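Local atomic coordinates of envelope glycoprotein (Bourbon virus, PDB entry 5ZKX), a protein that probably drives fusion of the viral envelope with the host membrane during entry, as a trimeric gp64-like class III fusion protein captured in its postfusion form. Residues G186-L191 with A428-A433; G416-S419 with G423-F426. All blocks are in the same frame, centred on the assembly; numbering follows the deposited sequence.

Contact 1 of 2, residues G186-L191 with A428-A433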
loop_
_atom_site.group_PDB
_atom_site.type_symbol
_atom_site.label_atom_id
_atom_site.label_comp_id
_atom_site.label_asym_id
_atom_site.label_seq_id
_atom_site.Cartn_x
_atom_site.Cartn_y
_atom_site.Cartn_z
ATOM N N GLY A 186 21.099 17.139 19.015
ATOM C CA GLY A 186 21.211 18.463 18.424
ATOM C C GLY A 186 20.254 19.439 19.076
ATOM O O GLY A 186 20.326 19.705 20.280
ATOM N N GLU A 187 19.337 19.986 18.272
ATOM C CA GLU A 187 18.354 20.942 18.769
ATOM C C GLU A 187 17.277 20.284 19.615
ATOM O O GLU A 187 16.665 20.957 20.451
ATOM C CB GLU A 187 17.678 21.663 17.600
ATOM C CG GLU A 187 18.312 22.976 17.197
ATOM C CD GLU A 187 17.633 23.602 15.988
ATOM O OE1 GLU A 187 18.307 23.793 14.953
ATOM O OE2 GLU A 187 16.424 23.902 16.070
ATOM N N PHE A 188 17.028 18.997 19.414
ATOM C CA PHE A 188 15.824 18.354 19.913
ATOM C C PHE A 188 16.102 17.563 21.181
ATOM O O PHE A 188 17.196 17.031 21.383
ATOM C CB PHE A 188 15.229 17.429 18.850
ATOM C CG PHE A 188 14.784 18.143 17.604
ATOM C CD1 PHE A 188 13.454 18.479 17.420
ATOM C CD2 PHE A 188 15.693 18.470 16.612
ATOM C CE1 PHE A 188 13.043 19.132 16.276
ATOM C CE2 PHE A 188 15.286 19.122 15.468
ATOM C CZ PHE A 188 13.962 19.454 15.300
ATOM N N SER A 189 15.089 17.498 22.038
ATOM C CA SER A 189 15.085 16.644 23.213
ATOM C C SER A 189 13.809 15.817 23.198
ATOM O O SER A 189 12.728 16.329 22.887
ATOM C CB SER A 189 15.181 17.459 24.511
ATOM O OG SER A 189 16.497 17.946 24.713
ATOM N N TYR A 190 13.940 14.535 23.528
ATOM C CA TYR A 190 12.833 13.593 23.478
ATOM C C TYR A 190 12.641 12.961 24.846
ATOM O O TYR A 190 13.604 12.487 25.456
ATOM C CB TYR A 190 13.081 12.509 22.434
ATOM C CG TYR A 190 13.497 13.028 21.078
ATOM C CD1 TYR A 190 12.567 13.202 20.069
ATOM C CD2 TYR A 190 14.825 13.328 20.805
ATOM C CE1 TYR A 190 12.942 13.666 18.829
ATOM C CE2 TYR A 190 15.209 13.791 19.570
ATOM C CZ TYR A 190 14.263 13.960 18.585
ATOM O OH TYR A 190 14.640 14.422 17.345
ATOM N N LEU A 191 11.397 12.950 25.317
ATOM C CA LEU A 191 11.034 12.315 26.576
ATOM C C LEU A 191 9.839 11.401 26.352
ATOM O O LEU A 191 8.799 11.841 25.848
ATOM C CB LEU A 191 10.709 13.354 27.647
ATOM C CG LEU A 191 10.284 12.784 28.998
ATOM C CD1 LEU A 191 11.472 12.156 29.712
ATOM C CD2 LEU A 191 9.640 13.866 29.849
ATOM N N ALA A 428 10.458 16.791 11.395
ATOM C CA ALA A 428 10.788 17.084 10.004
ATOM C C ALA A 428 10.327 18.479 9.604
ATOM O O ALA A 428 11.008 19.165 8.834
ATOM C CB ALA A 428 10.176 16.028 9.084
ATOM N N ASN A 429 9.172 18.913 10.114
ATOM C CA ASN A 429 8.676 20.246 9.789
ATOM C C ASN A 429 9.529 21.328 10.436
ATOM O O ASN A 429 9.814 22.356 9.813
ATOM C CB ASN A 429 7.219 20.382 10.227
ATOM C CG ASN A 429 6.282 19.495 9.428
ATOM O OD1 ASN A 429 6.564 19.142 8.280
ATOM N ND2 ASN A 429 5.159 19.133 10.031
ATOM N N SER A 430 9.935 21.117 11.688
ATOM C CA SER A 430 10.787 22.082 12.374
ATOM C C SER A 430 12.105 22.278 11.634
ATOM O O SER A 430 12.562 23.410 11.443
ATOM C CB SER A 430 11.035 21.618 13.808
ATOM O OG SER A 430 12.319 22.009 14.246
ATOM N N LYS A 431 12.730 21.178 11.205
ATOM C CA LYS A 431 13.979 21.279 10.460
ATOM C C LYS A 431 13.771 21.988 9.131
ATOM O O LYS A 431 14.625 22.769 8.695
ATOM C CB LYS A 431 14.568 19.887 10.237
ATOM C CG LYS A 431 14.932 19.160 11.516
ATOM C CD LYS A 431 15.663 17.859 11.224
ATOM C CE LYS A 431 16.086 17.170 12.514
ATOM N NZ LYS A 431 16.597 15.789 12.284
ATOM N N GLN A 432 12.645 21.722 8.470
ATOM C CA GLN A 432 12.349 22.404 7.215
ATOM C C GLN A 432 12.133 23.893 7.442
ATOM O O GLN A 432 12.505 24.717 6.598
ATOM C CB GLN A 432 11.125 21.767 6.555
ATOM C CG GLN A 432 10.786 22.334 5.186
ATOM C CD GLN A 432 11.930 22.209 4.200
ATOM O OE1 GLN A 432 12.324 23.186 3.570
ATOM N NE2 GLN A 432 12.465 21.002 4.061
ATOM N N ALA A 433 11.538 24.257 8.579
ATOM C CA ALA A 433 11.346 25.667 8.897
ATOM C C ALA A 433 12.682 26.363 9.128
ATOM O O ALA A 433 12.860 27.521 8.734
ATOM C CB ALA A 433 10.444 25.810 10.120
#
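A strand packs on a helix here through a single aromatic ring: Phe188, at the start of strand 188-192, reaches Ser430 and Lys431 on helix 422-437. The two backbones stay well apart, their nearest CA atoms, those of Phe188 and Ser430, being 9.8 Å from each other, and the phenyl group bridges about half of the gap. Its far end does the touching. OG of Ser430 comes obliquely to the ring, 3.2 Å from CZ of Phe188; this is a van der Waals approach, and the hydroxyl finds its hydrogen bond outside the two segments. Lys431 arrives along the neighbouring part of the ring, with its CE 3.6 Å from CE2 of Phe188 and its CG 3.9 Å from CZ of the same ring. Its chain is extended beyond CG, chi2 -173°, which carries the methylenes past the phenyl group and makes the apolar part of the lysine the contacting part. Tyr48 on the adjacent strand 44-58 meets the Phe188 ring with the planes at about 45°, and Val427 touches it from the preceding turn of the helix. Nearby, Arg142 ties both segments together, forming a salt bridge with Glu187 OE2 and a hydrogen bond to the Ser430 carbonyl. The arrangement is that of a helix packed against a beta-sheet, here the antiparallel sheet in which strand 188-192 pairs with strands 44-58 and 182-185.

Contact 2 of 2, residues G416-S419 with G423-F426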
loop_
_atom_site.group_PDB
_atom_site.type_symbol
_atom_site.label_atom_id
_atom_site.label_comp_id
_atom_site.label_asym_id
_atom_site.label_seq_id
_atom_site.Cartn_x
_atom_site.Cartn_y
_atom_site.Cartn_z
ATOM N N GLY A 416 0.786 2.546 8.404
ATOM C CA GLY A 416 1.577 3.555 7.724
ATOM C C GLY A 416 3.061 3.436 8.008
ATOM O O GLY A 416 3.555 2.430 8.526
ATOM N N VAL A 417 3.787 4.503 7.666
ATOM C CA VAL A 417 5.241 4.522 7.775
ATOM C C VAL A 417 5.667 5.350 8.983
ATOM O O VAL A 417 4.894 6.123 9.553
ATOM C CB VAL A 417 5.904 5.048 6.480
ATOM C CG1 VAL A 417 5.497 4.190 5.295
ATOM C CG2 VAL A 417 5.543 6.506 6.248
ATOM N N VAL A 418 6.936 5.187 9.375
ATOM C CA VAL A 418 7.448 5.834 10.583
ATOM C C VAL A 418 7.544 7.346 10.398
ATOM O O VAL A 418 7.197 8.118 11.300
ATOM C CB VAL A 418 8.808 5.227 10.977
ATOM C CG1 VAL A 418 9.582 6.176 11.881
ATOM C CG2 VAL A 418 8.615 3.883 11.666
ATOM N N SER A 419 8.023 7.795 9.233
ATOM C CA SER A 419 8.181 9.229 9.005
ATOM C C SER A 419 6.854 9.970 9.114
ATOM O O SER A 419 6.834 11.164 9.431
ATOM C CB SER A 419 8.822 9.476 7.639
ATOM O OG SER A 419 8.203 8.702 6.626
ATOM N N GLY A 423 5.249 12.637 15.902
ATOM C CA GLY A 423 6.478 13.171 16.465
ATOM C C GLY A 423 7.535 13.424 15.409
ATOM O O GLY A 423 8.157 14.490 15.377
ATOM N N TRP A 424 7.750 12.450 14.523
ATOM C CA TRP A 424 8.744 12.610 13.471
ATOM C C TRP A 424 8.290 13.579 12.393
ATOM O O TRP A 424 9.132 14.138 11.685
ATOM C CB TRP A 424 9.080 11.251 12.861
ATOM C CG TRP A 424 9.472 10.234 13.890
ATOM C CD1 TRP A 424 8.966 8.975 14.035
ATOM C CD2 TRP A 424 10.451 10.392 14.929
ATOM N NE1 TRP A 424 9.571 8.338 15.092
ATOM C CE2 TRP A 424 10.486 9.187 15.656
ATOM C CE3 TRP A 424 11.305 11.434 15.310
ATOM C CZ2 TRP A 424 11.336 8.997 16.742
ATOM C CZ3 TRP A 424 12.149 11.241 16.387
ATOM C CH2 TRP A 424 12.158 10.031 17.089
ATOM N N THR A 425 6.983 13.787 12.250
ATOM C CA THR A 425 6.502 14.837 11.362
ATOM C C THR A 425 6.733 16.211 11.977
ATOM O O THR A 425 7.067 17.168 11.269
ATOM C CB THR A 425 5.024 14.615 11.051
ATOM O OG1 THR A 425 4.856 13.307 10.488
ATOM C CG2 THR A 425 4.520 15.654 10.065
ATOM N N PHE A 426 6.568 16.321 13.296
ATOM C CA PHE A 426 6.924 17.548 13.998
ATOM C C PHE A 426 8.402 17.867 13.818
ATOM O O PHE A 426 8.776 19.015 13.555
ATOM C CB PHE A 426 6.576 17.408 15.482
ATOM C CG PHE A 426 6.988 18.585 16.323
ATOM C CD1 PHE A 426 6.185 19.709 16.402
ATOM C CD2 PHE A 426 8.170 18.559 17.046
ATOM C CE1 PHE A 426 6.557 20.790 17.176
ATOM C CE2 PHE A 426 8.547 19.637 17.821
ATOM C CZ PHE A 426 7.737 20.754 17.887
HETATM O O HOH W 1 8.781 12.848 8.923
#
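Trp424, in the first turn of helix 422-437, faces back onto the loop that leads into that helix, and its indole meets Val418 through CD1. Atom CD1 of Trp424 sits 3.4 Å from the carbonyl O of Val418, which lies at the ring edge and near its plane. CG1 of Val418, well out of the ring plane, closes to 3.6 Å from Trp424 CD1; with CG1 anti to the backbone N, chi1 159°, the valine lies beside the indole and points the same way. Pro168 touches both side chains, and Met167 also packs on the tryptophan. The backbone of Trp424 takes part as well: one water donates to Ser419 O at 2.6 Å and, weakly, to Trp424 O at 3.1 Å, bridging loop and helix. Thr425 follows, its OG1 3.1 Å from Ser419 O but hydrogen-bonded to Glu421 O, one turn back in the helix. No direct hydrogen bond joins the two segments. Apolar contact of Val418 CG1 with the indole and a water-mediated link between carbonyls hold them together, which implies an apolar side at the Val418 and Trp424 side chains and a hydrated one at the backbone carbonyls of Ser419 and Trp424.

In the fold
Both contacts use helix 422-437, and their centres lie 12 Å apart. Contact 2 turns the start of the helix onto its own preceding loop, a local link across only three intervening residues; contact 1 sets the following turns against a strand more than 230 residues earlier. Contact 1 is the more buried, although Lys431 is exposed, whereas contact 2 runs from buried Val418 and Trp424 to exposed Ser419, where water takes part. Neither has a direct hydrogen bond across its segments. Contact 1 sets a ring end against a serine hydroxyl and lysine methylenes, contact 2 a valine methyl and a backbone carbonyl against an indole. They meet through Tyr190 of the strand, whose CE1 packs 3.5 Å from CZ3 of Trp424.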